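Local atomic coordinates of beta-N-acetylhexosaminidase (Bacteroides fragilis, PDB entry 4PYS), a protein that probably hydrolyses terminal N-acetylhexosamine residues from glycans, as a bacterial glycoside hydrolase of family 20. Residues Val357-Asn362 with Pro380-Thr385; Tyr388-Phe393 with Ser432-Thr437; Asp411-Asn416 with Ile454-Glu459. All coordinates share one frame; numbering follows the deposited sequence.

Overall arrangement
All three contacts lie in the family 20 catalytic region, a TIM-type barrel. Contact 1 pairs strands 356-360 and 381-383; contact 2 sets the chain after helix 386-389 against strand 428-435, which neighbours 381-383 in the same sheet. Contact 3 packs helix 409-415 on helix 453-462 and touches contact 2 through Tyr388 and Asn416. The centres of contacts 1 and 2 are about 13 Å apart. Those of contacts 2 and 3 are about 12 Å apart, and those of contacts 1 and 3 about 16 Å. Contact 1 closes before contact 2 opens, whereas the segments of contacts 2 and 3 alternate along the chain. Together they join successive strands, the loops at their C-terminal ends and the outer helices.

Contact 1 (Val357-Asn362 with Pro380-Thr385); sequences VIQWWN and PVICGT. With FMT (formic acid), chain I.
The methyl CG2 of Thr385 sits squarely over one face of the Trp360 indole, 3.5 Å from the centroid of the six-membered ring and 16° off its normal, a CH-pi contact. The same ring meets sulfur at its rim: Cys383 SG lies near the ring plane, 3.8 Å from Trp360 CE3, an edge-on sulfur-aromatic contact. Trp360 reaches both because its CG is anti to the backbone N (chi1 169°), which lays the indole alongside Thr385, the two side chains pointing the same way. Its NE1 is taken by Arg367 O.

The two strands pair in parallel. Ile358 N gives a nearly straight bond to Pro380 O (2.8 Å, 174°), and Ile358 O receives Ile382 N at 2.8 Å. Trp360 repeats the pattern: its N reaches Ile382 O at 2.9 Å, and its O accepts Gly384 N at 2.8 Å, just past the end of strand 381-383. On the face carrying Gln359 and Ile382, the Gln359 amide is fixed at both ends, OE1 by His287 and NE2 by Ser432 OG. Val357 CG1 touches Ile382 CD1 at 3.8 Å.

Beyond the strand, Trp361 turns its indole away from segment 380-385, and its NE1 bonds Asp343 OD1. A formate, probably from the crystallisation liquor, bridges successive backbone amides: its O2 takes Trp361 N at 3.0 Å and its O1 takes Asn362 N. Tyr346 OH also bonds it. A glycerol lies beside the Trp361 side chain.

With helices 363-366 and 369-376 linking adjacent parallel strands, this is a beta-alpha-beta crossover of a TIM barrel; Trp361 stands at the C-terminal strand ends, where such barrels carry their active sites.

Contact 2 (Tyr388-Phe393 with Ser432-Thr437); sequences YTYLNF and SSALWT. With FMT (formic acid), chain J.
Two backbone hydrogen bonds join Thr389 and Leu391 to Ala434: Ala434 N donates to Thr389 O (3.0 Å), and Leu391 N to Ala434 O (2.8 Å). They make a single bridge between Tyr390 and Ala434; Tyr390 also opens a type I turn to Phe393, closed by Phe393 N to Tyr390 O. A third, weak bond runs from Trp436 N to Asn392 OD1 at 3.3 Å. Asn392 CG lies between its own backbone N and carbonyl carbon (chi1 48°), bringing the amide alongside Trp436 with the two planes 75° apart; ND2 is held by Tyr401 OH.

One water links side chains, donating to Thr389 OG1 at 2.9 Å and bonding Ser432 OG at 2.8 Å. Thr389 OG1 also bonds Thr385 O, and Ser432 OG also has the Gln359 amide as a partner.

Among the aromatics, Trp436 NE1 hangs over one face of the Tyr390 ring, displaced toward the rim and 3.3 Å from Tyr390 CE2. The planes meet obliquely at 52°.

Apolar contact is lighter: Ala434 CB touches Tyr390 CD1 at 4.1 Å, and Leu435 CD2 packs on Leu391 CB at 4.1 Å.

Tyr390 OH and Asn392 ND2 each hydrogen-bond glycerol, probably from the crystallisation liquor, which may mark a pocket at the C-terminal end of strand 428-435, where a TIM barrel carries its active site.

Contact 3 (Asp411-Asn416 with Ile454-Glu459); sequences DVYLRN and ILALAE
Val412 meets Leu457 where two outer helices of the TIM barrel, 409-415 and 453-462, pack side by side. The axes of segments 411-415 and 454-459 pass 9.0 Å apart, their N-to-C directions 28° apart, and the seam is made of side chains without polar bonds between the two segments. Val412 CG2 presses on Leu457 CD2 at 3.5 Å, tighter than usual for two methyls, with the side chains crossing at about a right angle. The other branch, Val412 CG1, lies between the backbone N and carbonyl carbon (chi1 51°) and meets Ala456 CB at 3.9 Å. That alanine methyl also meets the edge of the Tyr413 ring, 4.1 Å from Tyr413 CD1. Farther along the same edge comes Glu459 CG. At the other end of the seam Asn416 ND2 lies 3.5 Å from Leu457 CD2.

A second shell sets these groups in place. Gln460, one residue past segment 454-459, bonds both the neighbouring helix and the chain after it: its NE2 donates to Val412 O and its OE1 accepts Asn416 ND2. Asn416 OD1 receives the backbone amides of Tyr388 and Ser418. Tyr413 stacks on Phe473 of helix 470-486 and bonds Glu468 O through its hydroxyl. Glu459 OE2 bonds Thr14 OG1 yet lies close to the Glu468 carboxylate, a pairing that could raise the proton affinity of either acid. Away from the seam, Arg415 NH2 makes a salt bridge to Asp411 OD1, 2.8 Å long and almost straight at 178°.

Contact 1 (Val357-Asn362 with Pro380-Thr385)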
loop_
_atom_site.group_PDB
_atom_site.type_symbol
_atom_site.label_atom_id
_atom_site.label_comp_id
_atom_site.label_asym_id
_atom_site.label_seq_id
_atom_site.Cartn_x
_atom_site.Cartn_y
_atom_site.Cartn_z
ATOM N N VAL A 357 -9.588 6.658 10.684
ATOM C CA VAL A 357 -8.288 7.147 10.227
ATOM C C VAL A 357 -8.540 7.925 8.936
ATOM O O VAL A 357 -9.392 7.531 8.128
ATOM C CB VAL A 357 -7.320 5.971 9.965
ATOM C CG1 VAL A 357 -5.994 6.456 9.372
ATOM C CG2 VAL A 357 -7.084 5.193 11.258
ATOM N N ILE A 358 -7.829 9.035 8.758
ATOM C CA ILE A 358 -8.008 9.902 7.592
ATOM C C ILE A 358 -6.826 9.814 6.625
ATOM O O ILE A 358 -5.675 9.992 7.026
ATOM C CB ILE A 358 -8.179 11.377 8.030
ATOM C CG1 ILE A 358 -9.431 11.537 8.906
ATOM C CG2 ILE A 358 -8.245 12.290 6.818
ATOM C CD1 ILE A 358 -10.731 11.125 8.230
ATOM N N GLN A 359 -7.102 9.550 5.351
ATOM C CA GLN A 359 -6.039 9.523 4.354
ATOM C C GLN A 359 -6.048 10.845 3.600
ATOM O O GLN A 359 -6.969 11.136 2.835
ATOM C CB GLN A 359 -6.188 8.339 3.396
ATOM C CG GLN A 359 -4.993 8.193 2.456
ATOM C CD GLN A 359 -4.836 6.780 1.917
ATOM O OE1 GLN A 359 -5.732 5.947 2.049
ATOM N NE2 GLN A 359 -3.693 6.510 1.301
ATOM N N TRP A 360 -5.031 11.654 3.874
ATOM C CA TRP A 360 -4.915 13.017 3.363
ATOM C C TRP A 360 -4.336 12.959 1.957
ATOM O O TRP A 360 -3.243 12.424 1.763
ATOM C CB TRP A 360 -3.995 13.795 4.308
ATOM C CG TRP A 360 -3.535 15.148 3.847
ATOM C CD1 TRP A 360 -4.248 16.086 3.152
ATOM C CD2 TRP A 360 -2.238 15.706 4.063
ATOM N NE1 TRP A 360 -3.457 17.199 2.924
ATOM C CE2 TRP A 360 -2.222 16.985 3.475
ATOM C CE3 TRP A 360 -1.082 15.238 4.699
ATOM C CZ2 TRP A 360 -1.086 17.809 3.504
ATOM C CZ3 TRP A 360 0.045 16.058 4.725
ATOM C CH2 TRP A 360 0.030 17.326 4.131
ATOM N N TRP A 361 -5.062 13.486 0.970
ATOM C CA TRP A 361 -4.649 13.269 -0.425
ATOM C C TRP A 361 -4.675 14.487 -1.358
ATOM O O TRP A 361 -3.839 14.585 -2.258
ATOM C CB TRP A 361 -5.467 12.140 -1.065
ATOM C CG TRP A 361 -6.867 12.554 -1.423
ATOM C CD1 TRP A 361 -7.978 12.463 -0.632
ATOM C CD2 TRP A 361 -7.310 13.094 -2.681
ATOM N NE1 TRP A 361 -9.084 12.929 -1.318
ATOM C CE2 TRP A 361 -8.697 13.319 -2.576
ATOM C CE3 TRP A 361 -6.663 13.409 -3.882
ATOM C CZ2 TRP A 361 -9.452 13.853 -3.633
ATOM C CZ3 TRP A 361 -7.413 13.941 -4.926
ATOM C CH2 TRP A 361 -8.789 14.155 -4.795
ATOM N N ASN A 362 -5.633 15.395 -1.191
ATOM C CA ASN A 362 -5.777 16.446 -2.202
ATOM C C ASN A 362 -5.018 17.736 -1.886
ATOM O O ASN A 362 -5.623 18.770 -1.612
ATOM C CB ASN A 362 -7.251 16.742 -2.508
ATOM C CG ASN A 362 -7.431 17.479 -3.820
ATOM O OD1 ASN A 362 -6.455 17.873 -4.463
ATOM N ND2 ASN A 362 -8.681 17.671 -4.227
ATOM N N PRO A 380 -6.282 10.046 13.550
ATOM C CA PRO A 380 -4.972 9.713 12.963
ATOM C C PRO A 380 -4.977 9.930 11.454
ATOM O O PRO A 380 -6.037 9.822 10.828
ATOM C CB PRO A 380 -4.818 8.218 13.263
ATOM C CG PRO A 380 -5.751 7.943 14.397
ATOM C CD PRO A 380 -6.899 8.894 14.228
ATOM N N VAL A 381 -3.807 10.201 10.883
ATOM C CA VAL A 381 -3.688 10.606 9.481
ATOM C C VAL A 381 -2.634 9.803 8.748
ATOM O O VAL A 381 -1.536 9.580 9.275
ATOM C CB VAL A 381 -3.249 12.088 9.378
ATOM C CG1 VAL A 381 -2.940 12.479 7.931
ATOM C CG2 VAL A 381 -4.293 12.990 9.939
ATOM N N ILE A 382 -2.961 9.388 7.523
ATOM C CA ILE A 382 -1.973 8.855 6.589
ATOM C C ILE A 382 -1.700 9.927 5.539
ATOM O O ILE A 382 -2.644 10.472 4.951
ATOM C CB ILE A 382 -2.510 7.591 5.886
ATOM C CG1 ILE A 382 -2.704 6.470 6.909
ATOM C CG2 ILE A 382 -1.554 7.147 4.753
ATOM C CD1 ILE A 382 -3.732 5.422 6.467
ATOM N N CYS A 383 -0.424 10.258 5.325
ATOM C CA CYS A 383 -0.067 11.318 4.385
ATOM C C CYS A 383 0.121 10.743 2.996
ATOM O O CYS A 383 1.131 10.091 2.720
ATOM C CB CYS A 383 1.220 12.038 4.832
ATOM S SG CYS A 383 1.120 12.766 6.471
ATOM N N GLY A 384 -0.850 10.988 2.112
ATOM C CA GLY A 384 -0.804 10.436 0.767
ATOM C C GLY A 384 -1.183 11.460 -0.282
ATOM O O GLY A 384 -2.045 11.211 -1.126
ATOM N N THR A 385 -0.519 12.610 -0.244
ATOM C CA THR A 385 -0.913 13.734 -1.092
ATOM C C THR A 385 -0.574 13.507 -2.558
ATOM O O THR A 385 0.474 12.926 -2.886
ATOM C CB THR A 385 -0.291 15.053 -0.593
ATOM O OG1 THR A 385 1.121 14.886 -0.432
ATOM C CG2 THR A 385 -0.882 15.428 0.747
HETATM C C FMT I . -7.646 15.635 1.527
HETATM O O1 FMT I . -7.904 16.138 0.445
HETATM O O2 FMT I . -7.779 14.442 1.770
#

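Contact 2 (Tyr388-Phe393 with Ser432-Thr437)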
loop_
_atom_site.group_PDB
_atom_site.type_symbol
_atom_site.label_atom_id
_atom_site.label_comp_id
_atom_site.label_asym_id
_atom_site.label_seq_id
_atom_site.Cartn_x
_atom_site.Cartn_y
_atom_site.Cartn_z
ATOM N N TYR A 388 3.326 14.662 -3.708
ATOM C CA TYR A 388 3.865 14.006 -4.899
ATOM C C TYR A 388 3.971 12.507 -4.648
ATOM O O TYR A 388 5.045 11.898 -4.806
ATOM C CB TYR A 388 5.263 14.552 -5.204
ATOM C CG TYR A 388 5.246 16.004 -5.620
ATOM C CD1 TYR A 388 4.657 16.390 -6.820
ATOM C CD2 TYR A 388 5.839 16.991 -4.834
ATOM C CE1 TYR A 388 4.634 17.712 -7.215
ATOM C CE2 TYR A 388 5.824 18.320 -5.232
ATOM C CZ TYR A 388 5.224 18.674 -6.426
ATOM O OH TYR A 388 5.198 19.996 -6.835
ATOM N N THR A 389 2.854 11.906 -4.246
ATOM C CA THR A 389 2.821 10.470 -4.019
ATOM C C THR A 389 1.961 9.736 -5.034
ATOM O O THR A 389 1.899 8.504 -4.997
ATOM C CB THR A 389 2.318 10.097 -2.593
ATOM O OG1 THR A 389 0.885 10.238 -2.512
ATOM C CG2 THR A 389 2.999 10.964 -1.526
ATOM N N TYR A 390 1.286 10.472 -5.927
ATOM C CA TYR A 390 0.473 9.836 -6.968
ATOM C C TYR A 390 1.315 9.497 -8.192
ATOM O O TYR A 390 1.508 10.327 -9.086
ATOM C CB TYR A 390 -0.714 10.712 -7.375
ATOM C CG TYR A 390 -1.895 10.588 -6.430
ATOM C CD1 TYR A 390 -1.730 10.119 -5.126
ATOM C CD2 TYR A 390 -3.177 10.925 -6.852
ATOM C CE1 TYR A 390 -2.834 9.999 -4.257
ATOM C CE2 TYR A 390 -4.268 10.809 -6.002
ATOM C CZ TYR A 390 -4.094 10.350 -4.714
ATOM O OH TYR A 390 -5.212 10.231 -3.894
ATOM N N LEU A 391 1.810 8.267 -8.223
ATOM C CA LEU A 391 2.728 7.829 -9.274
ATOM C C LEU A 391 2.055 7.689 -10.630
ATOM O O LEU A 391 2.732 7.533 -11.652
ATOM C CB LEU A 391 3.388 6.508 -8.849
ATOM C CG LEU A 391 4.182 6.645 -7.552
ATOM C CD1 LEU A 391 4.458 5.269 -6.945
ATOM C CD2 LEU A 391 5.480 7.390 -7.815
ATOM N N ASN A 392 0.721 7.734 -10.655
ATOM C CA ASN A 392 0.021 7.805 -11.932
ATOM C C ASN A 392 0.228 9.146 -12.645
ATOM O O ASN A 392 -0.003 9.253 -13.855
ATOM C CB ASN A 392 -1.482 7.512 -11.756
ATOM C CG ASN A 392 -2.090 8.292 -10.616
ATOM O OD1 ASN A 392 -1.725 8.094 -9.452
ATOM N ND2 ASN A 392 -3.037 9.176 -10.935
ATOM N N PHE A 393 0.656 10.174 -11.917
ATOM C CA PHE A 393 0.985 11.439 -12.578
ATOM C C PHE A 393 2.262 11.158 -13.362
ATOM O O PHE A 393 3.266 10.742 -12.777
ATOM C CB PHE A 393 1.279 12.555 -11.566
ATOM C CG PHE A 393 0.057 13.097 -10.855
ATOM C CD1 PHE A 393 -1.145 12.394 -10.847
ATOM C CD2 PHE A 393 0.124 14.314 -10.184
ATOM C CE1 PHE A 393 -2.271 12.904 -10.179
ATOM C CE2 PHE A 393 -0.988 14.833 -9.518
ATOM C CZ PHE A 393 -2.189 14.126 -9.517
ATOM N N SER A 432 1.681 7.243 2.307
ATOM C CA SER A 432 1.265 6.288 1.284
ATOM C C SER A 432 1.785 6.711 -0.077
ATOM O O SER A 432 2.203 7.858 -0.266
ATOM C CB SER A 432 -0.259 6.149 1.230
ATOM O OG SER A 432 -0.884 7.385 0.970
ATOM N N SER A 433 1.770 5.765 -1.009
ATOM C CA SER A 433 2.102 6.020 -2.404
ATOM C C SER A 433 0.988 5.334 -3.178
ATOM O O SER A 433 0.391 4.373 -2.678
ATOM C CB SER A 433 3.439 5.391 -2.750
ATOM O OG SER A 433 3.479 4.025 -2.373
ATOM N N ALA A 434 0.680 5.821 -4.378
ATOM C CA ALA A 434 -0.457 5.263 -5.100
ATOM C C ALA A 434 -0.236 5.180 -6.592
ATOM O O ALA A 434 0.451 6.015 -7.194
ATOM C CB ALA A 434 -1.715 6.068 -4.820
ATOM N N LEU A 435 -0.861 4.176 -7.192
ATOM C CA LEU A 435 -0.876 4.069 -8.641
ATOM C C LEU A 435 -2.322 3.894 -9.081
ATOM O O LEU A 435 -2.854 2.777 -9.060
ATOM C CB LEU A 435 -0.017 2.878 -9.088
ATOM C CG LEU A 435 0.326 2.740 -10.586
ATOM C CD1 LEU A 435 -0.855 2.356 -11.476
ATOM C CD2 LEU A 435 0.962 4.023 -11.108
ATOM N N TRP A 436 -2.962 4.997 -9.465
ATOM C CA TRP A 436 -4.329 4.964 -9.972
ATOM C C TRP A 436 -4.282 4.600 -11.444
ATOM O O TRP A 436 -3.391 5.034 -12.165
ATOM C CB TRP A 436 -4.995 6.335 -9.812
ATOM C CG TRP A 436 -5.151 6.722 -8.381
ATOM C CD1 TRP A 436 -4.293 7.479 -7.632
ATOM C CD2 TRP A 436 -6.225 6.350 -7.508
ATOM N NE1 TRP A 436 -4.774 7.604 -6.345
ATOM C CE2 TRP A 436 -5.957 6.919 -6.244
ATOM C CE3 TRP A 436 -7.388 5.592 -7.674
ATOM C CZ2 TRP A 436 -6.811 6.750 -5.151
ATOM C CZ3 TRP A 436 -8.239 5.431 -6.587
ATOM C CH2 TRP A 436 -7.942 6.006 -5.341
ATOM N N THR A 437 -5.243 3.807 -11.898
ATOM C CA THR A 437 -5.205 3.330 -13.282
ATOM C C THR A 437 -6.173 4.044 -14.232
ATOM O O THR A 437 -6.549 3.499 -15.279
ATOM C CB THR A 437 -5.323 1.778 -13.352
ATOM O OG1 THR A 437 -6.484 1.335 -12.628
ATOM C CG2 THR A 437 -4.086 1.133 -12.730
HETATM C C FMT J . 4.671 20.513 -9.766
HETATM O O1 FMT J . 3.827 21.002 -9.020
HETATM O O2 FMT J . 4.463 20.235 -10.949
HETATM O O HOH W 1 -0.795 8.013 -1.731
#

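Contact 3 (Asp411-Asn416 with Ile454-Glu459)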
loop_
_atom_site.group_PDB
_atom_site.type_symbol
_atom_site.label_atom_id
_atom_site.label_comp_id
_atom_site.label_asym_id
_atom_site.label_seq_id
_atom_site.Cartn_x
_atom_site.Cartn_y
_atom_site.Cartn_z
ATOM N N ASP A 411 11.041 16.516 -7.748
ATOM C CA ASP A 411 9.872 17.036 -7.048
ATOM C C ASP A 411 9.541 16.157 -5.849
ATOM O O ASP A 411 9.318 16.662 -4.743
ATOM C CB ASP A 411 8.646 17.124 -7.981
ATOM C CG ASP A 411 8.843 18.104 -9.117
ATOM O OD1 ASP A 411 9.346 19.231 -8.873
ATOM O OD2 ASP A 411 8.483 17.753 -10.265
ATOM N N VAL A 412 9.505 14.844 -6.049
ATOM C CA VAL A 412 9.108 13.984 -4.936
ATOM C C VAL A 412 10.175 14.023 -3.839
ATOM O O VAL A 412 9.852 14.132 -2.658
ATOM C CB VAL A 412 8.738 12.537 -5.369
ATOM C CG1 VAL A 412 9.809 11.922 -6.225
ATOM C CG2 VAL A 412 8.457 11.663 -4.143
ATOM N N TYR A 413 11.447 14.004 -4.221
ATOM C CA TYR A 413 12.501 13.986 -3.207
ATOM C C TYR A 413 12.620 15.291 -2.421
ATOM O O TYR A 413 12.813 15.276 -1.200
ATOM C CB TYR A 413 13.852 13.626 -3.845
ATOM C CG TYR A 413 14.875 13.204 -2.804
ATOM C CD1 TYR A 413 14.841 11.930 -2.256
ATOM C CD2 TYR A 413 15.858 14.078 -2.372
ATOM C CE1 TYR A 413 15.758 11.534 -1.295
ATOM C CE2 TYR A 413 16.790 13.685 -1.405
ATOM C CZ TYR A 413 16.729 12.419 -0.879
ATOM O OH TYR A 413 17.642 12.014 0.082
ATOM N N LEU A 414 12.475 16.420 -3.108
ATOM C CA LEU A 414 12.801 17.710 -2.506
ATOM C C LEU A 414 11.589 18.472 -1.974
ATOM O O LEU A 414 11.752 19.349 -1.134
ATOM C CB LEU A 414 13.510 18.611 -3.524
ATOM C CG LEU A 414 14.844 18.131 -4.081
ATOM C CD1 LEU A 414 15.311 19.115 -5.157
ATOM C CD2 LEU A 414 15.860 18.018 -2.962
ATOM N N ARG A 415 10.386 18.172 -2.473
ATOM C CA ARG A 415 9.254 19.071 -2.217
ATOM C C ARG A 415 7.940 18.346 -1.887
ATOM O O ARG A 415 6.860 18.877 -2.129
ATOM C CB ARG A 415 9.058 20.032 -3.409
ATOM C CG ARG A 415 10.126 21.145 -3.491
ATOM C CD ARG A 415 10.002 22.011 -4.764
ATOM N NE ARG A 415 10.251 21.243 -5.983
ATOM C CZ ARG A 415 11.459 21.025 -6.502
ATOM N NH1 ARG A 415 12.546 21.509 -5.912
ATOM N NH2 ARG A 415 11.585 20.316 -7.612
ATOM N N ASN A 416 8.038 17.157 -1.305
ATOM C CA ASN A 416 6.847 16.333 -1.032
ATOM C C ASN A 416 6.145 16.767 0.247
ATOM O O ASN A 416 6.701 16.622 1.332
ATOM C CB ASN A 416 7.281 14.872 -0.901
ATOM C CG ASN A 416 6.114 13.906 -0.845
ATOM O OD1 ASN A 416 4.958 14.287 -1.037
ATOM N ND2 ASN A 416 6.418 12.639 -0.583
ATOM N N ILE A 454 9.014 5.761 -6.935
ATOM C CA ILE A 454 8.657 5.058 -5.686
ATOM C C ILE A 454 9.859 4.885 -4.747
ATOM O O ILE A 454 9.705 4.738 -3.533
ATOM C CB ILE A 454 7.991 3.687 -5.961
ATOM C CG1 ILE A 454 7.294 3.187 -4.685
ATOM C CG2 ILE A 454 9.009 2.668 -6.482
ATOM C CD1 ILE A 454 6.061 2.400 -4.936
ATOM N N LEU A 455 11.070 4.921 -5.297
ATOM C CA LEU A 455 12.234 4.742 -4.447
ATOM C C LEU A 455 12.403 5.945 -3.530
ATOM O O LEU A 455 12.889 5.814 -2.409
ATOM C CB LEU A 455 13.499 4.558 -5.303
ATOM C CG LEU A 455 13.524 3.297 -6.164
ATOM C CD1 LEU A 455 14.772 3.280 -7.039
ATOM C CD2 LEU A 455 13.502 2.070 -5.276
ATOM N N ALA A 456 12.021 7.121 -4.014
ATOM C CA ALA A 456 12.123 8.322 -3.189
ATOM C C ALA A 456 11.076 8.265 -2.088
ATOM O O ALA A 456 11.337 8.648 -0.949
ATOM C CB ALA A 456 11.948 9.567 -4.034
ATOM N N LEU A 457 9.893 7.766 -2.428
ATOM C CA LEU A 457 8.836 7.596 -1.425
ATOM C C LEU A 457 9.239 6.563 -0.380
ATOM O O LEU A 457 9.065 6.792 0.821
ATOM C CB LEU A 457 7.507 7.218 -2.102
ATOM C CG LEU A 457 6.954 8.342 -2.982
ATOM C CD1 LEU A 457 5.756 7.877 -3.817
ATOM C CD2 LEU A 457 6.592 9.561 -2.133
ATOM N N ALA A 458 9.794 5.435 -0.813
ATOM C CA ALA A 458 10.262 4.411 0.136
ATOM C C ALA A 458 11.351 4.938 1.040
ATOM O O ALA A 458 11.410 4.596 2.218
ATOM C CB ALA A 458 10.755 3.167 -0.602
ATOM N N GLU A 459 12.230 5.771 0.492
ATOM C CA GLU A 459 13.306 6.368 1.296
ATOM C C GLU A 459 12.713 7.292 2.364
ATOM O O GLU A 459 13.120 7.275 3.535
ATOM C CB GLU A 459 14.239 7.156 0.365
ATOM C CG GLU A 459 15.462 7.754 1.044
ATOM C CD GLU A 459 16.573 6.745 1.250
ATOM O OE1 GLU A 459 16.359 5.551 0.966
ATOM O OE2 GLU A 459 17.668 7.142 1.701
#